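Local atomic coordinates of ribose-phosphate pyrophosphokinase (Mycobacterium smegmatis, PDB entry 5MP7), a protein that probably makes phosphoribosyl pyrophosphate by moving the pyrophosphoryl group of ATP onto the 1-hydroxyl of ribose 5-phosphate, with magnesium as cofactor. Residues A16-P21 against L71-M76; A40-F43 against E47-V50; E54-C59 against D83-G88; A61-S66 against L79-A84; A95-Y100 against D122-A127. All blocks are in the same frame, centred on the assembly; numbering follows the deposited sequence.

Contact 1. Residues A16-P21 against L71-M76; sequences AGRAHP and LNQWLM
Ala-19 sets its methyl group squarely on one face of the Trp-74 indole, a CH-pi contact in which CB stands 3.5 Å from the centroid of the five-membered ring and only 13° off the ring normal. The atoms of Trp-74 nearest to it are those of the ring fusion, with Ala-19 CB 3.5 Å from CD2, so the methyl sits over the middle of the double ring. Trp-74 leaves the helix with CG anti to the carbonyl carbon (chi1 -54°), a torsion that swings the indole across to the loop, although its first bond does not aim there. The six-membered ring extends under the backbone of the loop, CZ3 coming within 3.9 Å of Ala-19 N. At the same corner Arg-18 CB meets Trp-74 CZ3 at 3.9 Å, from an oblique direction. On the opposite face of the indole lies the amide carbon of Gln-73, offset toward the rim. Farther out, the Arg-18 chain bends at chi3 and crosses Gln-73 at about a right angle, the guanidinium and amide planes being 59° apart. These two ends pack without a hydrogen bond: Arg-18 NH2 and Gln-73 NE2 are 4.0 Å from each other. The guanidinium makes salt bridges through NE to Glu-77 and through NH2 to Asp-42, which would limit its rotation. Together these side chains join the loop that follows strand 12-16 to the first turns of helix 71-87, a loop-on-helix packing contact at the surface of the N-terminal PRTase-like domain.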
# COMPACT_ATOMS: atom_id res chain seq x y z
N ALA A 16 -6.94 42.61 -39.04
CA ALA A 16 -6.83 43.18 -37.72
C ALA A 16 -6.52 42.12 -36.71
O ALA A 16 -7.06 41.02 -36.77
CB ALA A 16 -8.11 43.89 -37.34
N GLY A 17 -5.61 42.44 -35.81
CA GLY A 17 -5.41 41.62 -34.63
C GLY A 17 -6.47 41.86 -33.56
O GLY A 17 -7.32 42.73 -33.71
N ARG A 18 -6.41 41.07 -32.50
CA ARG A 18 -7.44 41.06 -31.45
C ARG A 18 -7.25 42.11 -30.36
O ARG A 18 -8.13 42.27 -29.54
CB ARG A 18 -7.44 39.69 -30.75
CG ARG A 18 -7.91 38.55 -31.64
CD ARG A 18 -7.67 37.22 -30.92
NE ARG A 18 -6.24 36.91 -30.84
CZ ARG A 18 -5.66 36.06 -29.98
NH1 ARG A 18 -6.39 35.41 -29.08
NH2 ARG A 18 -4.34 35.87 -30.03
N ALA A 19 -6.13 42.83 -30.34
CA ALA A 19 -5.85 43.75 -29.25
C ALA A 19 -6.80 44.96 -29.13
O ALA A 19 -7.08 45.41 -28.03
CB ALA A 19 -4.40 44.24 -29.32
N HIS A 20 -7.30 45.48 -30.23
CA HIS A 20 -8.04 46.71 -30.14
C HIS A 20 -9.12 46.69 -31.18
O HIS A 20 -9.04 47.39 -32.17
CB HIS A 20 -7.09 47.87 -30.29
CG HIS A 20 -7.72 49.20 -30.00
ND1 HIS A 20 -7.08 50.39 -30.26
CD2 HIS A 20 -8.94 49.53 -29.54
CE1 HIS A 20 -7.89 51.39 -29.97
NE2 HIS A 20 -9.02 50.90 -29.54
N PRO A 21 -10.18 45.90 -30.91
CA PRO A 21 -11.29 45.72 -31.86
C PRO A 21 -12.14 46.98 -32.19
O PRO A 21 -12.61 47.09 -33.33
CB PRO A 21 -12.15 44.61 -31.20
CG PRO A 21 -11.68 44.51 -29.77
CD PRO A 21 -10.30 45.07 -29.69
N LEU A 71 2.22 43.35 -24.31
CA LEU A 71 2.58 43.89 -25.64
C LEU A 71 3.28 42.91 -26.61
O LEU A 71 3.05 42.93 -27.81
CB LEU A 71 3.43 45.14 -25.39
CG LEU A 71 4.27 45.80 -26.44
CD1 LEU A 71 4.36 47.29 -26.14
CD2 LEU A 71 5.64 45.19 -26.47
N ASN A 72 4.11 42.03 -26.08
CA ASN A 72 4.88 41.10 -26.89
C ASN A 72 4.04 40.06 -27.63
O ASN A 72 4.38 39.66 -28.75
CB ASN A 72 5.92 40.42 -26.02
CG ASN A 72 6.85 41.43 -25.39
OD1 ASN A 72 7.55 42.18 -26.11
ND2 ASN A 72 6.84 41.50 -24.05
N GLN A 73 2.96 39.63 -26.99
CA GLN A 73 1.96 38.80 -27.61
C GLN A 73 1.37 39.45 -28.87
O GLN A 73 1.17 38.79 -29.89
CB GLN A 73 0.85 38.55 -26.62
CG GLN A 73 -0.23 37.63 -27.11
CD GLN A 73 -1.43 37.63 -26.18
OE1 GLN A 73 -1.30 37.97 -25.01
NE2 GLN A 73 -2.60 37.24 -26.71
N TRP A 74 1.08 40.74 -28.81
CA TRP A 74 0.43 41.40 -29.95
C TRP A 74 1.40 41.67 -31.07
O TRP A 74 1.02 41.69 -32.24
CB TRP A 74 -0.28 42.68 -29.54
CG TRP A 74 -1.26 42.52 -28.45
CD1 TRP A 74 -1.24 43.19 -27.28
CD2 TRP A 74 -2.35 41.62 -28.37
NE1 TRP A 74 -2.25 42.77 -26.47
CE2 TRP A 74 -2.97 41.82 -27.13
CE3 TRP A 74 -2.88 40.68 -29.24
CZ2 TRP A 74 -4.10 41.11 -26.72
CZ3 TRP A 74 -4.01 39.95 -28.83
CH2 TRP A 74 -4.61 40.19 -27.57
N LEU A 75 2.64 41.90 -30.70
CA LEU A 75 3.72 42.06 -31.68
C LEU A 75 3.97 40.76 -32.45
O LEU A 75 4.07 40.78 -33.68
CB LEU A 75 5.00 42.54 -30.98
CG LEU A 75 6.19 42.73 -31.91
CD1 LEU A 75 5.89 43.73 -33.04
CD2 LEU A 75 7.37 43.18 -31.04
N MET A 76 4.03 39.63 -31.74
CA MET A 76 4.12 38.31 -32.41
C MET A 76 2.89 38.00 -33.26
O MET A 76 3.05 37.49 -34.34
CB MET A 76 4.29 37.18 -31.42
CG MET A 76 5.67 37.16 -30.77
SD MET A 76 7.08 37.06 -31.89
CE MET A 76 6.55 35.76 -33.02

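Contact 2. Residues A40-F43 against E47-V50; sequences ARDF and EIFV
A two-stranded antiparallel beta hairpin, strands 38-42 and 48-52, closes here around a turn whose Asn-45 and Gly-46, with Glu-47 at the start of the returning arm, are predicted to bind ATP. The short strand segments approach to 4.8 Å and run at 159°. Arg-41 and Phe-49 form the hydrogen-bonded pair: Arg-41 N gives to Phe-49 O at 3.1 Å, and Phe-49 N returns a bond to Arg-41 O at 2.8 Å. The ladder extends toward the turn through Phe-43 N and Glu-47 O, 3.0 Å apart. Asp-42 and Ile-48 form the non-hydrogen-bonded pair between these rungs, and Ala-40 and Val-50 form another on the side away from the turn. Asp-42 and Ile-48 run their side chains side by side in the same direction, and Asp-42 OD1 rests 3.5 Å from Ile-48 CG1 while its charge is met by a salt bridge to Arg-18. Phe-43 turns its ring edge to Glu-47, CD2 lying 3.9 Å from CB, with the carboxylate plane turned 78° from the ring. Its far end, CZ, reaches Phe-49 CD2 at 4.1 Å in an oblique meeting of the two rings. Glu-47 sends its carboxylate across the subunit boundary to a salt bridge with Arg-104 of the second subunit. The face bearing Ala-40, Asp-42, Ile-48 and Val-50 lies against helix 71-87, touching Gln-73, Glu-77 and Ile-80, whereas Phe-49, on the other face, packs on Glu-113 of the second subunit.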
# COMPACT_ATOMS: atom_id res chain seq x y z
N ALA A 40 -8.23 33.52 -35.02
CA ALA A 40 -7.05 33.93 -34.24
C ALA A 40 -7.27 33.49 -32.81
O ALA A 40 -8.17 34.00 -32.15
CB ALA A 40 -6.86 35.45 -34.31
N ARG A 41 -6.44 32.57 -32.34
CA ARG A 41 -6.62 31.94 -31.04
C ARG A 41 -5.29 31.55 -30.41
O ARG A 41 -4.30 31.36 -31.11
CB ARG A 41 -7.45 30.67 -31.22
CG ARG A 41 -8.81 30.85 -31.92
CD ARG A 41 -9.93 31.51 -31.11
NE ARG A 41 -11.13 31.24 -31.90
CZ ARG A 41 -11.54 31.94 -32.97
NH1 ARG A 41 -10.89 33.05 -33.36
NH2 ARG A 41 -12.62 31.56 -33.65
N ASP A 42 -5.32 31.35 -29.10
CA ASP A 42 -4.14 31.01 -28.31
C ASP A 42 -4.22 29.58 -27.83
O ASP A 42 -5.23 29.14 -27.29
CB ASP A 42 -4.03 31.91 -27.07
CG ASP A 42 -3.65 33.40 -27.40
OD1 ASP A 42 -3.15 33.70 -28.51
OD2 ASP A 42 -3.82 34.27 -26.54
N PHE A 43 -3.14 28.84 -28.03
CA PHE A 43 -2.90 27.61 -27.27
C PHE A 43 -2.56 27.97 -25.83
O PHE A 43 -2.13 29.08 -25.54
CB PHE A 43 -1.75 26.80 -27.88
CG PHE A 43 -2.03 26.32 -29.29
CD1 PHE A 43 -3.27 25.76 -29.63
CD2 PHE A 43 -1.07 26.43 -30.30
CE1 PHE A 43 -3.52 25.33 -30.92
CE2 PHE A 43 -1.32 26.00 -31.59
CZ PHE A 43 -2.54 25.45 -31.91
N GLU A 47 1.35 30.16 -27.56
CA GLU A 47 1.52 30.18 -29.02
C GLU A 47 0.24 30.64 -29.69
O GLU A 47 -0.84 30.20 -29.36
CB GLU A 47 1.91 28.79 -29.58
CG GLU A 47 3.40 28.45 -29.49
CD GLU A 47 3.70 26.96 -29.70
OE1 GLU A 47 2.91 26.26 -30.38
OE2 GLU A 47 4.75 26.47 -29.16
N ILE A 48 0.39 31.51 -30.66
CA ILE A 48 -0.74 32.04 -31.41
C ILE A 48 -0.97 31.24 -32.70
O ILE A 48 -0.03 30.93 -33.40
CB ILE A 48 -0.45 33.50 -31.76
CG1 ILE A 48 -0.31 34.30 -30.48
CG2 ILE A 48 -1.54 34.13 -32.61
CD1 ILE A 48 0.68 35.40 -30.65
N PHE A 49 -2.23 30.98 -32.99
CA PHE A 49 -2.65 30.31 -34.19
C PHE A 49 -3.41 31.31 -35.03
O PHE A 49 -4.32 31.94 -34.55
CB PHE A 49 -3.57 29.15 -33.84
CG PHE A 49 -4.11 28.42 -35.04
CD1 PHE A 49 -5.24 28.91 -35.71
CD2 PHE A 49 -3.50 27.25 -35.51
CE1 PHE A 49 -5.74 28.26 -36.82
CE2 PHE A 49 -4.01 26.59 -36.63
CZ PHE A 49 -5.13 27.09 -37.29
N VAL A 50 -3.08 31.39 -36.31
CA VAL A 50 -3.71 32.34 -37.20
C VAL A 50 -4.11 31.61 -38.45
O VAL A 50 -3.32 30.89 -38.99
CB VAL A 50 -2.74 33.52 -37.50
CG1 VAL A 50 -2.95 34.15 -38.87
CG2 VAL A 50 -2.92 34.63 -36.44

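Contact 3. Residues E54-C59 against D83-G88; sequences ESVRGC and DALKRG
A connecting loop packs here against the C-terminal end of a helix, partly through apolar side chains and partly on the last carbonyl: the loop lies between strands 48-52 and 60-64, and the helix is 71-87. Val-56 aims its side chain at the helix and crosses Leu-85 at about a right angle, with Val-56 CB 4.0 Å from Leu-85 CD2. That single methyl of Leu-85 reaches both branches of the valine, CG1 and CG2 each standing 4.2 Å from CD2. The torsion of Val-56 (chi1 -58°) puts CG1 anti to the carbonyl carbon and leaves CG2 to face the helix end, where it comes within 3.8 Å of Gly-88 O. Gly-88 is the residue at which the chain leaves helical geometry, and its carbonyl also receives a CA-H...O contact from Arg-57 CA at 3.5 Å. Here the loop makes a type II beta turn from Val-56 to Cys-59, with Gly-58 at the positive-phi corner, before entering strand 60-64. The loop leading into the beta-alpha-beta unit of strand 60-64, helix 71-87 and strand 92-97 is thus held at the far end of that helix, and a backbone bond between Gly-58 and Ser-89 continues the link beyond it. Leu-85 and Val-56 share Phe-15 of strand 12-16 as a further neighbour. On the helix itself Arg-87 NH1 makes a salt bridge with Asp-83 OD2 at 2.9 Å, and Asp-83 also accepts a hydrogen bond from the backbone of Ile-115 of the second subunit.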
# COMPACT_ATOMS: atom_id res chain seq x y z
N GLU A 54 -10.69 33.60 -45.92
CA GLU A 54 -11.00 33.88 -47.33
C GLU A 54 -9.68 34.09 -48.06
O GLU A 54 -8.62 34.17 -47.41
CB GLU A 54 -11.92 35.10 -47.47
CG GLU A 54 -11.60 36.27 -46.55
CD GLU A 54 -12.56 37.46 -46.70
OE1 GLU A 54 -12.59 38.06 -47.80
OE2 GLU A 54 -13.26 37.81 -45.71
N SER A 55 -9.74 34.17 -49.40
CA SER A 55 -8.51 34.28 -50.20
C SER A 55 -7.82 35.62 -49.99
O SER A 55 -8.48 36.64 -49.85
CB SER A 55 -8.77 34.10 -51.71
OG SER A 55 -7.52 33.85 -52.39
N VAL A 56 -6.49 35.60 -49.93
CA VAL A 56 -5.70 36.82 -49.80
C VAL A 56 -4.73 37.04 -50.95
O VAL A 56 -4.01 38.03 -50.99
CB VAL A 56 -4.95 36.85 -48.47
CG1 VAL A 56 -5.92 36.73 -47.31
CG2 VAL A 56 -3.92 35.74 -48.38
N ARG A 57 -4.71 36.14 -51.90
CA ARG A 57 -3.82 36.19 -53.06
C ARG A 57 -4.05 37.48 -53.85
O ARG A 57 -5.17 37.86 -54.12
CB ARG A 57 -4.07 34.90 -53.86
CG ARG A 57 -3.26 34.75 -55.11
CD ARG A 57 -3.61 33.51 -55.90
NE ARG A 57 -2.72 32.41 -55.56
CZ ARG A 57 -3.01 31.46 -54.67
NH1 ARG A 57 -4.18 31.45 -54.01
NH2 ARG A 57 -2.12 30.50 -54.45
N GLY A 58 -2.96 38.21 -54.10
CA GLY A 58 -2.98 39.42 -54.92
C GLY A 58 -3.45 40.72 -54.31
O GLY A 58 -3.47 41.74 -55.00
N CYS A 59 -3.75 40.71 -53.01
CA CYS A 59 -4.30 41.87 -52.34
C CYS A 59 -3.24 42.90 -51.89
O CYS A 59 -2.06 42.61 -51.74
CB CYS A 59 -5.12 41.43 -51.13
SG CYS A 59 -4.15 40.92 -49.67
N ASP A 83 3.68 37.08 -41.97
CA ASP A 83 4.22 35.82 -42.54
C ASP A 83 3.19 35.10 -43.38
O ASP A 83 3.48 34.59 -44.46
CB ASP A 83 4.75 34.90 -41.40
CG ASP A 83 5.30 33.44 -41.90
OD1 ASP A 83 4.49 32.54 -42.28
OD2 ASP A 83 6.53 33.17 -41.86
N ALA A 84 1.99 35.00 -42.85
CA ALA A 84 0.93 34.30 -43.55
C ALA A 84 0.54 34.99 -44.85
O ALA A 84 0.28 34.34 -45.85
CB ALA A 84 -0.27 34.12 -42.63
N LEU A 85 0.49 36.31 -44.84
CA LEU A 85 0.19 37.05 -46.05
C LEU A 85 1.32 36.95 -47.06
O LEU A 85 1.09 36.88 -48.26
CB LEU A 85 -0.05 38.53 -45.75
CG LEU A 85 -1.32 38.84 -44.98
CD1 LEU A 85 -1.25 40.23 -44.38
CD2 LEU A 85 -2.56 38.74 -45.85
N LYS A 86 2.55 36.94 -46.58
CA LYS A 86 3.67 36.74 -47.48
C LYS A 86 3.62 35.36 -48.17
O LYS A 86 3.84 35.28 -49.39
CB LYS A 86 4.97 36.94 -46.75
CG LYS A 86 6.19 36.57 -47.57
CD LYS A 86 7.50 37.04 -46.93
CE LYS A 86 8.30 35.94 -46.23
NZ LYS A 86 8.07 35.80 -44.76
N ARG A 87 3.30 34.32 -47.42
CA ARG A 87 3.17 32.96 -48.01
C ARG A 87 1.87 32.73 -48.76
O ARG A 87 1.77 31.74 -49.49
CB ARG A 87 3.34 31.89 -46.94
CG ARG A 87 4.73 31.98 -46.40
CD ARG A 87 5.09 30.93 -45.39
NE ARG A 87 6.44 30.52 -45.74
CZ ARG A 87 7.57 30.96 -45.21
NH1 ARG A 87 7.57 31.80 -44.18
NH2 ARG A 87 8.72 30.49 -45.69
N GLY A 88 0.87 33.59 -48.54
CA GLY A 88 -0.36 33.53 -49.27
C GLY A 88 -0.38 34.42 -50.49
O GLY A 88 -1.46 34.67 -51.01

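Contact 4. Residues A61-S66 against L79-A84; sequences AFVLQS and LIMIDA
Val-63 divides its two methyls between Met-81 and Ile-82, and all the interactions across this interface are apolar. The valine, pointing from the strand at the helix, has CG1 anti to the backbone N (chi1 -175°) and CG2 beside it, which spreads the branches toward successive helix residues. CG1 meets the end of Met-81, standing 4.0 Å from CE, and also lies 4.2 Å from Met-81 CB. Touching both the root and the tip of the methionine in this way is possible because its chain bends at chi3 (79°), bringing the terminal methyl round to the valine. CG2 instead approaches Ile-82, with CG1 of the isoleucine 4.3 Å away, a looser meeting. Ile-82 starts off to the side, and only its outer part swings nearer to the strand.

No hydrogen bond crosses between the two segments. Polar interaction is found around them: Gln-65 NE2 bonds to Glu-77 OE1 and Trp-74 O of the same helix.

All three touching residues are buried. Strand 60-64 lies between strands 12-16 and 92-97 of the parallel sheet, and helix 71-87 packs over it as the crossover helix of the beta-alpha-beta unit. Met-81 meets Val-50 of the hairpin strand 48-52, while Ile-82 reaches Ile-93 of strand 92-97 and, on helix 116-127, Leu-124 and Ala-127.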
# COMPACT_ATOMS: atom_id res chain seq x y z
N ALA A 61 -2.63 44.55 -48.67
CA ALA A 61 -3.03 44.20 -47.33
C ALA A 61 -2.58 45.26 -46.37
O ALA A 61 -1.46 45.76 -46.48
CB ALA A 61 -2.44 42.87 -46.92
N PHE A 62 -3.47 45.60 -45.43
CA PHE A 62 -3.16 46.51 -44.34
C PHE A 62 -3.43 45.77 -43.04
O PHE A 62 -4.54 45.33 -42.77
CB PHE A 62 -4.02 47.75 -44.48
CG PHE A 62 -3.69 48.54 -45.69
CD1 PHE A 62 -4.20 48.18 -46.93
CD2 PHE A 62 -2.81 49.61 -45.62
CE1 PHE A 62 -3.85 48.90 -48.09
CE2 PHE A 62 -2.48 50.33 -46.77
CZ PHE A 62 -3.02 49.99 -48.00
N VAL A 63 -2.39 45.57 -42.25
CA VAL A 63 -2.48 44.72 -41.07
C VAL A 63 -2.43 45.62 -39.87
O VAL A 63 -1.40 46.12 -39.54
CB VAL A 63 -1.32 43.74 -40.99
CG1 VAL A 63 -1.51 42.79 -39.83
CG2 VAL A 63 -1.23 42.99 -42.29
N LEU A 64 -3.57 45.81 -39.21
CA LEU A 64 -3.73 46.75 -38.14
C LEU A 64 -3.62 46.05 -36.80
O LEU A 64 -4.41 45.20 -36.49
CB LEU A 64 -5.08 47.44 -38.29
CG LEU A 64 -5.60 48.35 -37.16
CD1 LEU A 64 -4.65 49.45 -36.76
CD2 LEU A 64 -6.91 48.96 -37.65
N GLN A 65 -2.64 46.44 -36.01
CA GLN A 65 -2.52 45.93 -34.67
C GLN A 65 -2.08 47.05 -33.72
O GLN A 65 -1.02 47.67 -33.90
CB GLN A 65 -1.49 44.77 -34.64
CG GLN A 65 -1.31 44.11 -33.29
CD GLN A 65 -2.47 43.17 -32.94
OE1 GLN A 65 -3.62 43.58 -32.82
NE2 GLN A 65 -2.15 41.90 -32.74
N SER A 66 -2.87 47.24 -32.67
CA SER A 66 -2.46 48.06 -31.55
C SER A 66 -1.69 47.19 -30.52
O SER A 66 -1.76 45.99 -30.56
CB SER A 66 -3.69 48.66 -30.93
OG SER A 66 -3.32 49.71 -30.09
N LEU A 79 3.41 39.90 -36.51
CA LEU A 79 4.44 39.25 -37.32
C LEU A 79 3.96 37.95 -37.95
O LEU A 79 4.30 37.68 -39.10
CB LEU A 79 5.71 38.94 -36.51
CG LEU A 79 6.44 40.16 -35.96
CD1 LEU A 79 7.48 39.71 -34.96
CD2 LEU A 79 7.07 40.96 -37.07
N ILE A 80 3.19 37.17 -37.20
CA ILE A 80 2.63 35.90 -37.71
C ILE A 80 1.63 36.15 -38.86
O ILE A 80 1.69 35.48 -39.86
CB ILE A 80 2.03 35.08 -36.58
CG1 ILE A 80 3.15 34.47 -35.77
CG2 ILE A 80 1.17 33.94 -37.08
CD1 ILE A 80 2.73 34.10 -34.35
N MET A 81 0.78 37.16 -38.73
CA MET A 81 -0.14 37.54 -39.79
C MET A 81 0.59 38.01 -41.04
O MET A 81 0.17 37.72 -42.15
CB MET A 81 -1.08 38.67 -39.33
CG MET A 81 -2.22 38.14 -38.48
SD MET A 81 -3.20 39.37 -37.57
CE MET A 81 -4.24 39.97 -38.86
N ILE A 82 1.65 38.78 -40.86
CA ILE A 82 2.44 39.23 -41.99
C ILE A 82 3.14 38.05 -42.72
O ILE A 82 3.14 38.04 -43.94
CB ILE A 82 3.43 40.33 -41.56
CG1 ILE A 82 2.64 41.59 -41.22
CG2 ILE A 82 4.43 40.66 -42.67
CD1 ILE A 82 3.39 42.55 -40.35
N ASP A 83 3.68 37.08 -41.97
CA ASP A 83 4.22 35.82 -42.54
C ASP A 83 3.19 35.10 -43.38
O ASP A 83 3.48 34.59 -44.46
CB ASP A 83 4.75 34.90 -41.40
CG ASP A 83 5.30 33.44 -41.90
OD1 ASP A 83 4.49 32.54 -42.28
OD2 ASP A 83 6.53 33.17 -41.86
N ALA A 84 1.99 35.00 -42.85
CA ALA A 84 0.93 34.30 -43.55
C ALA A 84 0.54 34.99 -44.85
O ALA A 84 0.28 34.34 -45.85
CB ALA A 84 -0.27 34.12 -42.63

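Contact 5. Residues A95-Y100 against D122-A127; sequences AILPFY and DLLKTA
Strand 95-97 and helix 122-127 face each other with their backbones nearest at Ala-95 and Leu-124, 7.9 Å between CA atoms, a spacing that leaves room for one layer of side chains. Leu-124 fills it. Its side chain points at the strand and sends one methyl to each of two strand residues, Ala-95 and Leu-97, that point to the same face. CD1 meets Leu-97, whose side chain comes from the other direction so that the two leucines reach each other tip to tip. Leu-124 CD1 stands 4.1 Å from Leu-97 CD1 and equally far from CD2, so it sits between the prongs of the fork. The other branch, CD2, turns to the smaller Ala-95, lying 4.2 Å from its CB. With CG anti to the carbonyl carbon (chi1 -70°), Leu-124 holds its own fork out toward the strand. Ile-96, between the two contacting strand residues, points to the opposite side of the sheet and meets Phe-62 and Leu-64.

The helix has a polar side as well. Asp-122 O accepts from both Thr-126 N and Thr-126 OG1, each 2.9 Å away, the two donors arriving from opposite faces of the carbonyl plane. Thr-126 OG1 also hydrogen-bonds to Thr-126 of the second subunit, where Leu-123 packs against its own counterpart. One helix thus packs on part of the parallel sheet of its own chain, strands 92-97 and 131-135, and also meets its partner subunit. This is the helix-on-sheet layer of a beta-alpha-beta crossover, strand 92-97, helix 116-127 and strand 131-135, in the N-terminal PRTase-like domain.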
# COMPACT_ATOMS: atom_id res chain seq x y z
N ALA A 95 2.19 47.30 -42.58
CA ALA A 95 1.92 47.13 -41.17
C ALA A 95 1.54 48.48 -40.57
O ALA A 95 2.21 49.49 -40.77
CB ALA A 95 3.15 46.61 -40.47
N ILE A 96 0.45 48.49 -39.83
CA ILE A 96 0.00 49.69 -39.16
C ILE A 96 0.16 49.46 -37.66
O ILE A 96 -0.44 48.56 -37.09
CB ILE A 96 -1.45 49.96 -39.50
CG1 ILE A 96 -1.56 50.33 -40.96
CG2 ILE A 96 -1.98 51.11 -38.67
CD1 ILE A 96 -2.98 50.22 -41.44
N LEU A 97 1.00 50.28 -37.03
CA LEU A 97 1.24 50.16 -35.60
C LEU A 97 0.94 51.51 -34.96
O LEU A 97 1.83 52.31 -34.86
CB LEU A 97 2.67 49.78 -35.35
CG LEU A 97 3.03 48.39 -35.88
CD1 LEU A 97 3.55 48.50 -37.29
CD2 LEU A 97 4.12 47.74 -35.03
N PRO A 98 -0.31 51.77 -34.56
CA PRO A 98 -0.66 53.12 -34.12
C PRO A 98 0.22 53.58 -32.96
O PRO A 98 0.64 54.72 -32.94
CB PRO A 98 -2.11 52.99 -33.70
CG PRO A 98 -2.64 51.84 -34.48
CD PRO A 98 -1.50 50.89 -34.60
N PHE A 99 0.51 52.69 -32.02
CA PHE A 99 1.53 52.92 -31.00
C PHE A 99 2.70 51.98 -31.29
O PHE A 99 2.54 50.75 -31.27
CB PHE A 99 0.90 52.65 -29.64
CG PHE A 99 1.87 52.65 -28.49
CD1 PHE A 99 2.18 53.83 -27.84
CD2 PHE A 99 2.41 51.45 -28.01
CE1 PHE A 99 3.03 53.84 -26.76
CE2 PHE A 99 3.26 51.46 -26.93
CZ PHE A 99 3.58 52.66 -26.30
N TYR A 100 3.85 52.54 -31.63
CA TYR A 100 5.01 51.76 -32.05
C TYR A 100 5.68 51.13 -30.83
O TYR A 100 6.16 51.83 -29.95
CB TYR A 100 5.97 52.65 -32.80
CG TYR A 100 7.09 51.94 -33.51
CD1 TYR A 100 8.23 51.53 -32.83
CD2 TYR A 100 7.06 51.77 -34.89
CE1 TYR A 100 9.30 50.94 -33.49
CE2 TYR A 100 8.14 51.16 -35.57
CZ TYR A 100 9.25 50.77 -34.86
OH TYR A 100 10.31 50.18 -35.48
N ASP A 122 13.32 45.72 -38.03
CA ASP A 122 13.98 44.63 -38.74
C ASP A 122 13.14 43.37 -38.76
O ASP A 122 13.11 42.67 -39.76
CB ASP A 122 15.31 44.29 -38.10
CG ASP A 122 16.37 45.41 -38.25
OD1 ASP A 122 16.23 46.24 -39.19
OD2 ASP A 122 17.35 45.44 -37.44
N LEU A 123 12.50 43.06 -37.64
CA LEU A 123 11.61 41.93 -37.57
C LEU A 123 10.39 42.09 -38.50
O LEU A 123 10.00 41.15 -39.15
CB LEU A 123 11.13 41.71 -36.14
CG LEU A 123 12.14 41.49 -35.03
CD1 LEU A 123 11.39 41.19 -33.77
CD2 LEU A 123 13.16 40.42 -35.33
N LEU A 124 9.79 43.27 -38.55
CA LEU A 124 8.69 43.53 -39.48
C LEU A 124 9.12 43.37 -40.92
O LEU A 124 8.35 42.88 -41.74
CB LEU A 124 8.10 44.94 -39.28
CG LEU A 124 7.31 45.15 -37.98
CD1 LEU A 124 7.19 46.63 -37.59
CD2 LEU A 124 5.91 44.57 -38.11
N LYS A 125 10.34 43.83 -41.25
CA LYS A 125 10.90 43.65 -42.59
C LYS A 125 11.12 42.17 -42.95
O LYS A 125 10.78 41.74 -44.04
CB LYS A 125 12.26 44.37 -42.71
CG LYS A 125 12.90 44.40 -44.09
CD LYS A 125 12.04 45.24 -45.00
CE LYS A 125 12.52 45.27 -46.44
NZ LYS A 125 11.39 45.85 -47.26
N THR A 126 11.72 41.42 -42.03
CA THR A 126 11.94 40.02 -42.20
C THR A 126 10.62 39.21 -42.35
O THR A 126 10.55 38.28 -43.14
CB THR A 126 12.70 39.50 -40.99
OG1 THR A 126 13.95 40.17 -40.86
CG2 THR A 126 12.97 38.01 -41.09
N ALA A 127 9.59 39.57 -41.59
CA ALA A 127 8.29 38.93 -41.71
C ALA A 127 7.65 39.12 -43.08
O ALA A 127 6.84 38.30 -43.49
CB ALA A 127 7.36 39.43 -40.62

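All five contacts belong to the N-terminal PRTase-like domain, and helix 71-87 ties most of them together: contacts 1, 4 and 3 follow one another along it from its start to its end. Contacts 4 and 5 are about 8 Å apart between centres and lie on neighbouring strands of one parallel sheet, 60-64 and 92-97, as successive beta-alpha-beta units. Contact 2, the hairpin, comes between the two segments of contact 1 in the sequence and meets it through the salt bridge of Arg-18 and Asp-42. Contacts 2 and 5 are farther apart, about 19 Å between centres. Every contact touches the second subunit, so the domain core and the subunit interface are built from the same elements.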